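PDB 6QGL: VP5, which is a viral envelope protein that probably fuses the envelope of this haloarchaeal virus with the membrane of its host cell. Local coordinates for residues D44-Q49 against H140-L145; D52-R57 against D222-M227; R128-M133 against S146-F151. All blocks are in the same frame, centred on the assembly; numbering follows the deposited sequence.

Contact 1. Residues D44-Q49 against H140-L145; sequences DVLRNQ and HADVGL
Arg47, whose side chain crosses that of Val143 obliquely, is held at its far end by a neighbour one helical turn back: its NH2 forms a salt bridge with OD1 of Asp44 at 2.7 Å. The pairing illustrates how a helix can help to position a long side chain that also serves a tertiary contact, here between helix 43-66 and the loop joining helix 97-140 to the short helix 145-148. OD1 is approached nearly along its C-O axis, but the bond is bent, with an N-H...O angle of 132°, and lies 24° out of the guanidinium plane. Outward from the backbone, Arg47 CG passes Val143 CG1 at 4.0 Å before the chain bends at chi3; beyond the bend NH1 comes to 4.1 Å from Val143 CG2.

The apolar half belongs to Leu46. With CG anti to the backbone N (chi1 179°), it reaches from the helix toward His140, which comes from the opposite direction, and CD2 sits over one face of the imidazole, 3.8 Å from the ring centroid, in a CH-pi contact displaced toward the rim. Weak hydrogen bonds link the ring nitrogens to the backbone, ND1 with Thr136 O and NE2 with Ala38 O, and probably help to set the ring's rotation. Past His140 the chain leaves helix 97-140 at Ala141, where phi is positive, and turns back to bring Val143 CG2 within 3.6 Å of Leu46 CD2.

Contact 2. Residues D52-R57 against D222-M227; sequences DSVVKR and DGTQYM
The phenol ring of Tyr226 is packed on both faces. Over one lies CG1 of Val54, 3.8 Å from the ring centroid and 22° off the normal, in a CH-pi contact; over the opposite face lies CG of the next residue in the chain, Met227. Neither group is centred: Val54 CG1 sits toward the rim on the CD1-CE1 side, with 3.6 Å to CD1, while Met227 CG is also displaced toward the rim. Toward CE2, on the Val54 side of the ring plane, CG of Arg57 approaches obliquely at a loose 4.5 Å.

The example shows how a branched residue on a helix can fit a flat one on a strand. Val54 and Tyr226 meet at about a right angle, and the valine uses both methyls, CG2 reaching the phenol end at 3.9 Å from OH. Tyr226 CG stands between the backbone N and the carbonyl carbon (chi1 84°), which turns the ring toward the helix with one face to Val54. Two residues earlier, Thr224 divides its branches between neighbouring valines: CG2 meets Val54 CG1 at 4.0 Å, and OG1 lies 3.9 Å from Val55 CG2, a van der Waals contact at the more exposed margin.

Arg57 contributes only the root of its chain here. Its guanidinium leads away to Val32 O, which NH1 hydrogen-bonds, and to Glu129 of helix 97-140, a salt bridge through NE.

Strand 224-226 and the helical segment 52-57, part of helix 43-66, make an angle of 51°, with 9.2 Å between their axes. The strand is one arm of the two-stranded antiparallel hairpin 219-226, whose other strand places Val221 against both Val54 and Tyr226, while Leu130 of helix 97-140 packs against Tyr226.

Contact 3. Residues R128-M133 against S146-F151; sequences RELEAM and SYITDF
Ile148 fits closely against Leu130 and Met133, two residues nearly one turn apart on helix 97-140, whereas farther along the chain the contact thins toward the ring of Phe151. On the close side, Met133 and Ile148 cross at about a right angle. Ile148 CD1 rests against both the root and the sulfur of the methionine, 3.8 Å from CB and 3.8 Å from SD, and the inner carbon CG1 keeps the same 3.8 Å from Met133 CB. The isoleucine reaches this position with CG1 trans to its own backbone N (chi1 -163°).

Leu130 is the bridge between the two halves. Its CD1 methyl lies 4.0 Å from Ile148 CG1 and abuts the backbone oxygen of the same residue; that carbonyl has a polar partner in Asn219 ND2, which hydrogen-bonds to it.

The unit illustrated is a helix followed by a reversal of the chain: helix 97-140 ends, and the weakly bonded helical turn 145-148, with the extended residues after it, folds back over the flank of the helix. Through Met133, the same surface also meets Leu50, Ser53 and Val54 of helix 43-66.

Beyond this turn the contact becomes sparser. Thr149 gives a single methyl, CG2, which meets Leu130 CD1 obliquely at 4.0 Å, while its hydroxyl turns to another task, a hydrogen bond with Leu145 O. Phe151 offers Leu130 just an edge, at a looser spacing: CZ stands 4.3 Å from CD2, which lies near the ring plane. The ring is instead stacked with His188 and also meets Phe186, on strand 180-189.

All three contacts lie on the same side of the chain's centre, within the N-terminal envelope-protein family region. Contacts 1 and 2 occupy successive parts of helix 43-66, with centres about 15 Å apart; contact 3 lies about 11 Å from contact 1 and 10 Å from contact 2. In sequence, contacts 1 and 2 interlock, as do contacts 1 and 3, while contact 3 is nested within the loop closed by contact 2. Tyr147 OH probably hydrogen-bonds to Arg47 O, and Met227 SD packs on Leu130 CD2. Helices 43-66 and 97-140, the returning loop and the hairpin 219-226 are thereby tied together at one end of the helical bundle.

Contact 1. Residues D44-Q49 against H140-L145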
ATOM      1  N   ASP A  44      -1.761  30.599   2.199  1.00 67.65           N
ATOM      2  CA  ASP A  44      -2.377  29.728   1.202  1.00 67.63           C
ATOM      3  C   ASP A  44      -1.414  28.638   0.748  1.00 70.39           C
ATOM      4  O   ASP A  44      -1.825  27.480   0.647  1.00 69.98           O
ATOM      5  CB  ASP A  44      -2.889  30.534  -0.001  1.00 71.03           C
ATOM      6  CG  ASP A  44      -4.115  31.393   0.263  1.00 78.92           C
ATOM      7  OD1 ASP A  44      -4.726  31.247   1.340  1.00 78.22           O
ATOM      8  OD2 ASP A  44      -4.467  32.205  -0.613  1.00 84.57           O
ATOM      9  N   VAL A  45      -0.130  29.000   0.507  1.00 66.28           N
ATOM     10  CA  VAL A  45       0.901  28.048   0.071  1.00 65.78           C
ATOM     11  C   VAL A  45       1.212  27.038   1.179  1.00 67.26           C
ATOM     12  O   VAL A  45       1.312  25.843   0.884  1.00 66.60           O
ATOM     13  CB  VAL A  45       2.155  28.738  -0.524  1.00 70.65           C
ATOM     14  CG1 VAL A  45       3.382  27.826  -0.512  1.00 70.11           C
ATOM     15  CG2 VAL A  45       1.861  29.201  -1.948  1.00 72.35           C
ATOM     16  N   LEU A  46       1.302  27.497   2.445  1.00 62.10           N
ATOM     17  CA  LEU A  46       1.556  26.600   3.577  1.00 60.01           C
ATOM     18  C   LEU A  46       0.415  25.596   3.741  1.00 62.51           C
ATOM     19  O   LEU A  46       0.688  24.407   3.896  1.00 61.99           O
ATOM     20  CB  LEU A  46       1.835  27.359   4.895  1.00 59.29           C
ATOM     21  CG  LEU A  46       2.091  26.487   6.152  1.00 62.81           C
ATOM     22  CD1 LEU A  46       3.322  25.594   5.998  1.00 62.99           C
ATOM     23  CD2 LEU A  46       2.221  27.321   7.397  1.00 64.49           C
ATOM     24  N   ARG A  47      -0.850  26.063   3.646  1.00 58.41           N
ATOM     25  CA  ARG A  47      -2.041  25.214   3.743  1.00 57.61           C
ATOM     26  C   ARG A  47      -2.074  24.152   2.644  1.00 61.87           C
ATOM     27  O   ARG A  47      -2.400  23.000   2.934  1.00 61.17           O
ATOM     28  CB  ARG A  47      -3.331  26.047   3.743  1.00 57.49           C
ATOM     29  CG  ARG A  47      -3.628  26.704   5.084  1.00 61.92           C
ATOM     30  CD  ARG A  47      -5.038  27.262   5.146  1.00 66.37           C
ATOM     31  NE  ARG A  47      -5.198  28.465   4.331  1.00 69.73           N
ATOM     32  CZ  ARG A  47      -5.018  29.702   4.780  1.00 77.69           C
ATOM     33  NH1 ARG A  47      -4.666  29.916   6.040  1.00 57.41           N
ATOM     34  NH2 ARG A  47      -5.192  30.737   3.971  1.00 67.02           N
ATOM     35  N   ASN A  48      -1.688  24.521   1.404  1.00 59.48           N
ATOM     36  CA  ASN A  48      -1.637  23.584   0.279  1.00 60.25           C
ATOM     37  C   ASN A  48      -0.540  22.544   0.476  1.00 62.90           C
ATOM     38  O   ASN A  48      -0.791  21.362   0.249  1.00 62.59           O
ATOM     39  CB  ASN A  48      -1.465  24.313  -1.057  1.00 64.23           C
ATOM     40  CG  ASN A  48      -2.696  25.055  -1.521  1.00 94.88           C
ATOM     41  OD1 ASN A  48      -3.838  24.623  -1.316  1.00 92.12           O
ATOM     42  ND2 ASN A  48      -2.487  26.189  -2.177  1.00 87.94           N
ATOM     43  N   GLN A  49       0.652  22.980   0.938  1.00 58.39           N
ATOM     44  CA  GLN A  49       1.793  22.103   1.204  1.00 57.51           C
ATOM     45  C   GLN A  49       1.520  21.135   2.353  1.00 60.80           C
ATOM     46  O   GLN A  49       1.928  19.975   2.266  1.00 60.34           O
ATOM     47  CB  GLN A  49       3.085  22.900   1.427  1.00 58.84           C
ATOM     48  CG  GLN A  49       3.614  23.536   0.137  1.00 70.23           C
ATOM     49  CD  GLN A  49       4.951  24.233   0.249  1.00 87.73           C
ATOM     50  OE1 GLN A  49       5.615  24.242   1.293  1.00 82.01           O
ATOM     51  NE2 GLN A  49       5.385  24.827  -0.853  1.00 81.56           N
ATOM     52  N   HIS A 140       4.881  29.880  11.783  1.00 63.13           N
ATOM     53  CA  HIS A 140       4.443  30.782  10.718  1.00 63.70           C
ATOM     54  C   HIS A 140       3.509  31.838  11.272  1.00 67.83           C
ATOM     55  O   HIS A 140       3.680  33.019  10.959  1.00 68.84           O
ATOM     56  CB  HIS A 140       3.818  30.005   9.556  1.00 64.34           C
ATOM     57  CG  HIS A 140       4.822  29.488   8.571  1.00 68.30           C
ATOM     58  ND1 HIS A 140       5.845  28.635   8.958  1.00 70.07           N
ATOM     59  CD2 HIS A 140       4.918  29.703   7.239  1.00 70.74           C
ATOM     60  CE1 HIS A 140       6.532  28.370   7.857  1.00 70.15           C
ATOM     61  NE2 HIS A 140       6.009  28.985   6.797  1.00 70.88           N
ATOM     62  N   ALA A 141       2.566  31.414  12.143  1.00 63.57           N
ATOM     63  CA  ALA A 141       1.595  32.252  12.852  1.00 63.67           C
ATOM     64  C   ALA A 141       0.525  32.886  11.950  1.00 67.62           C
ATOM     65  O   ALA A 141      -0.314  33.659  12.427  1.00 67.77           O
ATOM     66  CB  ALA A 141       2.310  33.304  13.679  1.00 65.15           C
ATOM     67  N   ASP A 142       0.530  32.517  10.663  1.00 63.72           N
ATOM     68  CA  ASP A 142      -0.431  32.972   9.658  1.00 63.60           C
ATOM     69  C   ASP A 142      -1.486  31.877   9.385  1.00 65.84           C
ATOM     70  O   ASP A 142      -2.456  32.118   8.663  1.00 65.69           O
ATOM     71  CB  ASP A 142       0.305  33.387   8.369  1.00 66.12           C
ATOM     72  CG  ASP A 142       1.151  32.312   7.701  1.00 79.79           C
ATOM     73  OD1 ASP A 142       1.230  31.188   8.243  1.00 80.36           O
ATOM     74  OD2 ASP A 142       1.737  32.596   6.640  1.00 88.15           O
ATOM     75  N   VAL A 143      -1.277  30.671   9.960  1.00 60.95           N
ATOM     76  CA  VAL A 143      -2.168  29.507   9.831  1.00 60.12           C
ATOM     77  C   VAL A 143      -2.557  29.044  11.239  1.00 63.45           C
ATOM     78  O   VAL A 143      -1.703  28.991  12.125  1.00 63.18           O
ATOM     79  CB  VAL A 143      -1.514  28.363   8.995  1.00 63.34           C
ATOM     80  CG1 VAL A 143      -2.451  27.170   8.838  1.00 62.85           C
ATOM     81  CG2 VAL A 143      -1.073  28.863   7.625  1.00 63.77           C
ATOM     82  N   GLY A 144      -3.837  28.744  11.436  1.00 59.65           N
ATOM     83  CA  GLY A 144      -4.333  28.274  12.722  1.00 59.22           C
ATOM     84  C   GLY A 144      -4.077  26.797  12.934  1.00 61.83           C
ATOM     85  O   GLY A 144      -3.989  26.034  11.964  1.00 60.99           O
ATOM     86  N   LEU A 145      -3.968  26.385  14.210  1.00 57.98           N
ATOM     87  CA  LEU A 145      -3.766  24.991  14.604  1.00 57.00           C
ATOM     88  C   LEU A 145      -4.953  24.129  14.201  1.00 61.03           C
ATOM     89  O   LEU A 145      -4.775  22.941  13.933  1.00 60.55           O
ATOM     90  CB  LEU A 145      -3.524  24.867  16.112  1.00 57.26           C
ATOM     91  CG  LEU A 145      -2.150  25.276  16.625  1.00 61.88           C
ATOM     92  CD1 LEU A 145      -2.173  25.437  18.112  1.00 62.78           C
ATOM     93  CD2 LEU A 145      -1.088  24.260  16.252  1.00 63.59           C
TER

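Contact 2. Residues D52-R57 against D222-M227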
ATOM      1  N   ASP A  52      -1.066  18.514   1.057  1.00 59.87           N
ATOM      2  CA  ASP A  52      -0.343  17.606   0.166  1.00 60.34           C
ATOM      3  C   ASP A  52       0.465  16.568   0.929  1.00 63.07           C
ATOM      4  O   ASP A  52       0.493  15.412   0.514  1.00 63.05           O
ATOM      5  CB  ASP A  52       0.559  18.387  -0.801  1.00 63.49           C
ATOM      6  CG  ASP A  52      -0.187  19.179  -1.859  1.00 75.73           C
ATOM      7  OD1 ASP A  52      -1.390  18.900  -2.076  1.00 76.86           O
ATOM      8  OD2 ASP A  52       0.426  20.082  -2.465  1.00 82.49           O
ATOM      9  N   SER A  53       1.103  16.974   2.049  1.00 58.64           N
ATOM     10  CA  SER A  53       1.892  16.086   2.905  1.00 57.62           C
ATOM     11  C   SER A  53       1.007  15.039   3.576  1.00 60.29           C
ATOM     12  O   SER A  53       1.397  13.872   3.644  1.00 59.84           O
ATOM     13  CB  SER A  53       2.662  16.880   3.954  1.00 61.06           C
ATOM     14  OG  SER A  53       3.727  17.600   3.357  1.00 72.44           O
ATOM     15  N   VAL A  54      -0.192  15.453   4.043  1.00 55.88           N
ATOM     16  CA  VAL A  54      -1.179  14.578   4.684  1.00 54.92           C
ATOM     17  C   VAL A  54      -1.680  13.541   3.662  1.00 59.32           C
ATOM     18  O   VAL A  54      -1.670  12.343   3.956  1.00 58.54           O
ATOM     19  CB  VAL A  54      -2.330  15.393   5.338  1.00 58.61           C
ATOM     20  CG1 VAL A  54      -3.517  14.505   5.705  1.00 58.46           C
ATOM     21  CG2 VAL A  54      -1.832  16.158   6.561  1.00 57.58           C
ATOM     22  N   VAL A  55      -2.070  14.007   2.454  1.00 56.89           N
ATOM     23  CA  VAL A  55      -2.543  13.160   1.355  1.00 57.62           C
ATOM     24  C   VAL A  55      -1.468  12.125   0.993  1.00 61.58           C
ATOM     25  O   VAL A  55      -1.782  10.935   0.934  1.00 61.84           O
ATOM     26  CB  VAL A  55      -3.040  13.995   0.139  1.00 62.79           C
ATOM     27  CG1 VAL A  55      -3.262  13.125  -1.095  1.00 64.03           C
ATOM     28  CG2 VAL A  55      -4.318  14.752   0.485  1.00 62.76           C
ATOM     29  N   LYS A  56      -0.201  12.572   0.832  1.00 57.76           N
ATOM     30  CA  LYS A  56       0.954  11.719   0.525  1.00 57.76           C
ATOM     31  C   LYS A  56       1.181  10.673   1.627  1.00 59.89           C
ATOM     32  O   LYS A  56       1.336   9.499   1.303  1.00 60.08           O
ATOM     33  CB  LYS A  56       2.218  12.568   0.297  1.00 60.93           C
ATOM     34  CG  LYS A  56       3.409  11.802  -0.271  1.00 75.87           C
ATOM     35  CD  LYS A  56       4.645  12.693  -0.387  1.00 86.00           C
ATOM     36  CE  LYS A  56       5.849  11.974  -0.951  1.00 97.73           C
ATOM     37  NZ  LYS A  56       6.463  11.043   0.033  1.00105.82           N
ATOM     38  N   ARG A  57       1.168  11.094   2.914  1.00 54.73           N
ATOM     39  CA  ARG A  57       1.347  10.200   4.065  1.00 53.22           C
ATOM     40  C   ARG A  57       0.247   9.153   4.144  1.00 58.00           C
ATOM     41  O   ARG A  57       0.556   7.980   4.331  1.00 57.77           O
ATOM     42  CB  ARG A  57       1.439  10.985   5.391  1.00 50.56           C
ATOM     43  CG  ARG A  57       1.684  10.125   6.651  1.00 52.38           C
ATOM     44  CD  ARG A  57       3.046   9.439   6.694  1.00 50.64           C
ATOM     45  NE  ARG A  57       4.141  10.408   6.664  1.00 51.89           N
ATOM     46  CZ  ARG A  57       5.426  10.096   6.541  1.00 62.29           C
ATOM     47  NH1 ARG A  57       5.800   8.828   6.442  1.00 46.78           N
ATOM     48  NH2 ARG A  57       6.347  11.049   6.517  1.00 50.68           N
ATOM     49  N   ASP A 222      -7.893  19.321   5.816  1.00 62.51           N
ATOM     50  CA  ASP A 222      -8.432  19.678   4.500  1.00 63.96           C
ATOM     51  C   ASP A 222      -9.347  18.561   3.937  1.00 68.81           C
ATOM     52  O   ASP A 222      -9.137  18.064   2.826  1.00 69.34           O
ATOM     53  CB  ASP A 222      -7.289  20.077   3.534  1.00 65.80           C
ATOM     54  CG  ASP A 222      -7.722  20.700   2.221  1.00 79.98           C
ATOM     55  OD1 ASP A 222      -8.609  21.583   2.243  1.00 82.48           O
ATOM     56  OD2 ASP A 222      -7.158  20.321   1.174  1.00 86.55           O
ATOM     57  N   GLY A 223     -10.311  18.137   4.757  1.00 65.10           N
ATOM     58  CA  GLY A 223     -11.279  17.098   4.412  1.00 65.87           C
ATOM     59  C   GLY A 223     -10.778  15.664   4.418  1.00 68.40           C
ATOM     60  O   GLY A 223     -11.585  14.737   4.289  1.00 69.28           O
ATOM     61  N   THR A 224      -9.451  15.463   4.564  1.00 62.41           N
ATOM     62  CA  THR A 224      -8.809  14.147   4.586  1.00 60.78           C
ATOM     63  C   THR A 224      -8.718  13.632   6.014  1.00 62.72           C
ATOM     64  O   THR A 224      -8.155  14.310   6.876  1.00 61.51           O
ATOM     65  CB  THR A 224      -7.423  14.218   3.911  1.00 67.68           C
ATOM     66  OG1 THR A 224      -7.564  14.738   2.588  1.00 71.05           O
ATOM     67  CG2 THR A 224      -6.710  12.872   3.865  1.00 64.11           C
ATOM     68  N   GLN A 225      -9.257  12.425   6.253  1.00 58.83           N
ATOM     69  CA  GLN A 225      -9.211  11.753   7.549  1.00 57.42           C
ATOM     70  C   GLN A 225      -8.064  10.755   7.518  1.00 60.04           C
ATOM     71  O   GLN A 225      -8.029   9.896   6.639  1.00 60.47           O
ATOM     72  CB  GLN A 225     -10.532  11.020   7.856  1.00 59.85           C
ATOM     73  CG  GLN A 225     -11.734  11.932   8.085  1.00 71.94           C
ATOM     74  CD  GLN A 225     -13.051  11.204   8.281  1.00 90.83           C
ATOM     75  OE1 GLN A 225     -14.091  11.827   8.503  1.00 86.92           O
ATOM     76  NE2 GLN A 225     -13.058   9.878   8.205  1.00 85.14           N
ATOM     77  N   TYR A 226      -7.110  10.881   8.448  1.00 54.56           N
ATOM     78  CA  TYR A 226      -5.973   9.964   8.543  1.00 52.82           C
ATOM     79  C   TYR A 226      -5.640   9.694  10.007  1.00 55.66           C
ATOM     80  O   TYR A 226      -6.337  10.219  10.877  1.00 55.73           O
ATOM     81  CB  TYR A 226      -4.769  10.440   7.689  1.00 53.36           C
ATOM     82  CG  TYR A 226      -3.836  11.449   8.328  1.00 54.08           C
ATOM     83  CD1 TYR A 226      -4.288  12.708   8.715  1.00 56.07           C
ATOM     84  CD2 TYR A 226      -2.472  11.184   8.444  1.00 53.99           C
ATOM     85  CE1 TYR A 226      -3.426  13.649   9.275  1.00 55.86           C
ATOM     86  CE2 TYR A 226      -1.598  12.122   8.989  1.00 54.47           C
ATOM     87  CZ  TYR A 226      -2.079  13.354   9.403  1.00 61.20           C
ATOM     88  OH  TYR A 226      -1.214  14.278   9.940  1.00 61.23           O
ATOM     89  N   MET A 227      -4.628   8.828  10.284  1.00 51.37           N
ATOM     90  CA  MET A 227      -4.227   8.391  11.631  1.00 50.35           C
ATOM     91  C   MET A 227      -5.398   7.674  12.313  1.00 54.76           C
ATOM     92  O   MET A 227      -5.528   7.739  13.537  1.00 54.73           O
ATOM     93  CB  MET A 227      -3.804   9.584  12.502  1.00 52.61           C
ATOM     94  CG  MET A 227      -2.426  10.089  12.251  1.00 55.33           C
ATOM     95  SD  MET A 227      -2.236  11.654  13.137  1.00 59.02           S
ATOM     96  CE  MET A 227      -2.115  11.071  14.832  1.00 55.52           C
TER

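Contact 3. Residues R128-M133 against S146-F151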
ATOM      1  N   ARG A 128       5.312  11.711  14.121  1.00 50.85           N
ATOM      2  CA  ARG A 128       6.427  12.671  14.208  1.00 51.13           C
ATOM      3  C   ARG A 128       6.246  13.780  13.190  1.00 54.18           C
ATOM      4  O   ARG A 128       6.589  14.926  13.477  1.00 54.61           O
ATOM      5  CB  ARG A 128       7.784  11.998  13.947  1.00 51.96           C
ATOM      6  CG  ARG A 128       8.421  11.408  15.181  1.00 61.24           C
ATOM      7  CD  ARG A 128       9.931  11.216  15.058  1.00 70.64           C
ATOM      8  NE  ARG A 128      10.367  10.201  14.086  1.00 77.43           N
ATOM      9  CZ  ARG A 128      10.427   8.896  14.330  1.00 85.92           C
ATOM     10  NH1 ARG A 128      10.807   8.056  13.380  1.00 73.06           N
ATOM     11  NH2 ARG A 128      10.067   8.419  15.512  1.00 68.88           N
ATOM     12  N   GLU A 129       5.734  13.427  11.988  1.00 49.59           N
ATOM     13  CA  GLU A 129       5.468  14.358  10.894  1.00 49.54           C
ATOM     14  C   GLU A 129       4.397  15.348  11.318  1.00 53.38           C
ATOM     15  O   GLU A 129       4.596  16.546  11.134  1.00 53.67           O
ATOM     16  CB  GLU A 129       5.049  13.607   9.621  1.00 50.77           C
ATOM     17  CG  GLU A 129       4.835  14.488   8.403  1.00 58.34           C
ATOM     18  CD  GLU A 129       4.368  13.730   7.179  1.00 72.47           C
ATOM     19  OE1 GLU A 129       3.284  13.105   7.245  1.00 65.70           O
ATOM     20  OE2 GLU A 129       5.085  13.759   6.153  1.00 62.50           O
ATOM     21  N   LEU A 130       3.285  14.860  11.920  1.00 49.49           N
ATOM     22  CA  LEU A 130       2.208  15.724  12.406  1.00 49.47           C
ATOM     23  C   LEU A 130       2.757  16.763  13.380  1.00 54.75           C
ATOM     24  O   LEU A 130       2.419  17.937  13.248  1.00 55.10           O
ATOM     25  CB  LEU A 130       1.044  14.926  13.030  1.00 49.18           C
ATOM     26  CG  LEU A 130      -0.128  15.742  13.621  1.00 54.01           C
ATOM     27  CD1 LEU A 130      -0.773  16.657  12.581  1.00 54.46           C
ATOM     28  CD2 LEU A 130      -1.166  14.844  14.225  1.00 56.23           C
ATOM     29  N   GLU A 131       3.648  16.341  14.303  1.00 51.65           N
ATOM     30  CA  GLU A 131       4.300  17.236  15.257  1.00 52.26           C
ATOM     31  C   GLU A 131       5.151  18.282  14.537  1.00 56.75           C
ATOM     32  O   GLU A 131       5.087  19.460  14.895  1.00 57.17           O
ATOM     33  CB  GLU A 131       5.147  16.442  16.268  1.00 54.08           C
ATOM     34  CG  GLU A 131       5.763  17.293  17.375  1.00 66.36           C
ATOM     35  CD  GLU A 131       4.800  18.030  18.292  1.00 86.24           C
ATOM     36  OE1 GLU A 131       3.596  17.690  18.299  1.00 89.80           O
ATOM     37  OE2 GLU A 131       5.250  18.947  19.012  1.00 74.04           O
ATOM     38  N   ALA A 132       5.924  17.857  13.513  1.00 53.22           N
ATOM     39  CA  ALA A 132       6.771  18.751  12.716  1.00 53.59           C
ATOM     40  C   ALA A 132       5.914  19.766  11.952  1.00 56.95           C
ATOM     41  O   ALA A 132       6.299  20.933  11.852  1.00 57.29           O
ATOM     42  CB  ALA A 132       7.633  17.951  11.752  1.00 54.64           C
ATOM     43  N   MET A 133       4.741  19.322  11.446  1.00 52.40           N
ATOM     44  CA  MET A 133       3.775  20.159  10.728  1.00 52.03           C
ATOM     45  C   MET A 133       3.131  21.150  11.701  1.00 55.06           C
ATOM     46  O   MET A 133       2.977  22.322  11.362  1.00 54.71           O
ATOM     47  CB  MET A 133       2.710  19.299  10.029  1.00 54.00           C
ATOM     48  CG  MET A 133       3.249  18.502   8.856  1.00 57.87           C
ATOM     49  SD  MET A 133       1.965  17.861   7.751  1.00 62.09           S
ATOM     50  CE  MET A 133       1.379  16.466   8.688  1.00 57.84           C
ATOM     51  N   SER A 146      -6.158  24.737  14.121  1.00 58.02           N
ATOM     52  CA  SER A 146      -7.400  24.085  13.699  1.00 58.33           C
ATOM     53  C   SER A 146      -7.280  23.513  12.281  1.00 61.31           C
ATOM     54  O   SER A 146      -8.054  22.628  11.914  1.00 61.40           O
ATOM     55  CB  SER A 146      -8.567  25.064  13.773  1.00 63.49           C
ATOM     56  OG  SER A 146      -8.386  26.156  12.888  1.00 72.65           O
ATOM     57  N   TYR A 147      -6.308  24.007  11.493  1.00 56.98           N
ATOM     58  CA  TYR A 147      -6.084  23.517  10.140  1.00 56.57           C
ATOM     59  C   TYR A 147      -5.351  22.168  10.118  1.00 59.70           C
ATOM     60  O   TYR A 147      -5.719  21.294   9.329  1.00 59.73           O
ATOM     61  CB  TYR A 147      -5.341  24.553   9.268  1.00 57.65           C
ATOM     62  CG  TYR A 147      -5.203  24.094   7.831  1.00 59.61           C
ATOM     63  CD1 TYR A 147      -6.243  24.265   6.922  1.00 62.65           C
ATOM     64  CD2 TYR A 147      -4.072  23.398   7.406  1.00 59.59           C
ATOM     65  CE1 TYR A 147      -6.151  23.780   5.619  1.00 63.72           C
ATOM     66  CE2 TYR A 147      -3.972  22.905   6.108  1.00 60.78           C
ATOM     67  CZ  TYR A 147      -5.010  23.108   5.214  1.00 68.73           C
ATOM     68  OH  TYR A 147      -4.912  22.647   3.926  1.00 70.17           O
ATOM     69  N   ILE A 148      -4.296  22.023  10.947  1.00 55.16           N
ATOM     70  CA  ILE A 148      -3.418  20.850  10.982  1.00 53.99           C
ATOM     71  C   ILE A 148      -3.776  19.826  12.092  1.00 57.62           C
ATOM     72  O   ILE A 148      -3.511  18.635  11.915  1.00 56.76           O
ATOM     73  CB  ILE A 148      -1.929  21.322  11.046  1.00 56.70           C
ATOM     74  CG1 ILE A 148      -0.936  20.196  10.661  1.00 56.47           C
ATOM     75  CG2 ILE A 148      -1.557  21.976  12.387  1.00 57.54           C
ATOM     76  CD1 ILE A 148      -1.019  19.703   9.208  1.00 61.84           C
ATOM     77  N   THR A 149      -4.347  20.275  13.220  1.00 54.56           N
ATOM     78  CA  THR A 149      -4.742  19.367  14.298  1.00 54.15           C
ATOM     79  C   THR A 149      -6.224  19.551  14.600  1.00 59.78           C
ATOM     80  O   THR A 149      -6.592  20.409  15.405  1.00 60.33           O
ATOM     81  CB  THR A 149      -3.844  19.503  15.546  1.00 58.05           C
ATOM     82  OG1 THR A 149      -3.909  20.838  16.043  1.00 57.69           O
ATOM     83  CG2 THR A 149      -2.402  19.081  15.304  1.00 54.49           C
ATOM     84  N   ASP A 150      -7.077  18.775  13.912  1.00 57.06           N
ATOM     85  CA  ASP A 150      -8.526  18.804  14.119  1.00 58.30           C
ATOM     86  C   ASP A 150      -8.993  17.417  14.536  1.00 62.42           C
ATOM     87  O   ASP A 150      -8.995  16.487  13.725  1.00 61.91           O
ATOM     88  CB  ASP A 150      -9.285  19.310  12.875  1.00 60.91           C
ATOM     89  CG  ASP A 150     -10.799  19.411  13.028  1.00 72.02           C
ATOM     90  OD1 ASP A 150     -11.312  19.129  14.139  1.00 73.10           O
ATOM     91  OD2 ASP A 150     -11.469  19.775  12.042  1.00 78.46           O
ATOM     92  N   PHE A 151      -9.375  17.286  15.810  1.00 59.58           N
ATOM     93  CA  PHE A 151      -9.831  16.022  16.381  1.00 59.82           C
ATOM     94  C   PHE A 151     -11.335  16.046  16.648  1.00 66.36           C
ATOM     95  O   PHE A 151     -11.871  15.111  17.236  1.00 67.22           O
ATOM     96  CB  PHE A 151      -8.979  15.643  17.617  1.00 60.88           C
ATOM     97  CG  PHE A 151      -7.542  15.357  17.219  1.00 60.71           C
ATOM     98  CD1 PHE A 151      -6.657  16.397  16.947  1.00 63.19           C
ATOM     99  CD2 PHE A 151      -7.112  14.056  16.989  1.00 62.14           C
ATOM    100  CE1 PHE A 151      -5.354  16.140  16.516  1.00 62.78           C
ATOM    101  CE2 PHE A 151      -5.809  13.798  16.557  1.00 63.60           C
ATOM    102  CZ  PHE A 151      -4.944  14.843  16.310  1.00 61.18           C
TER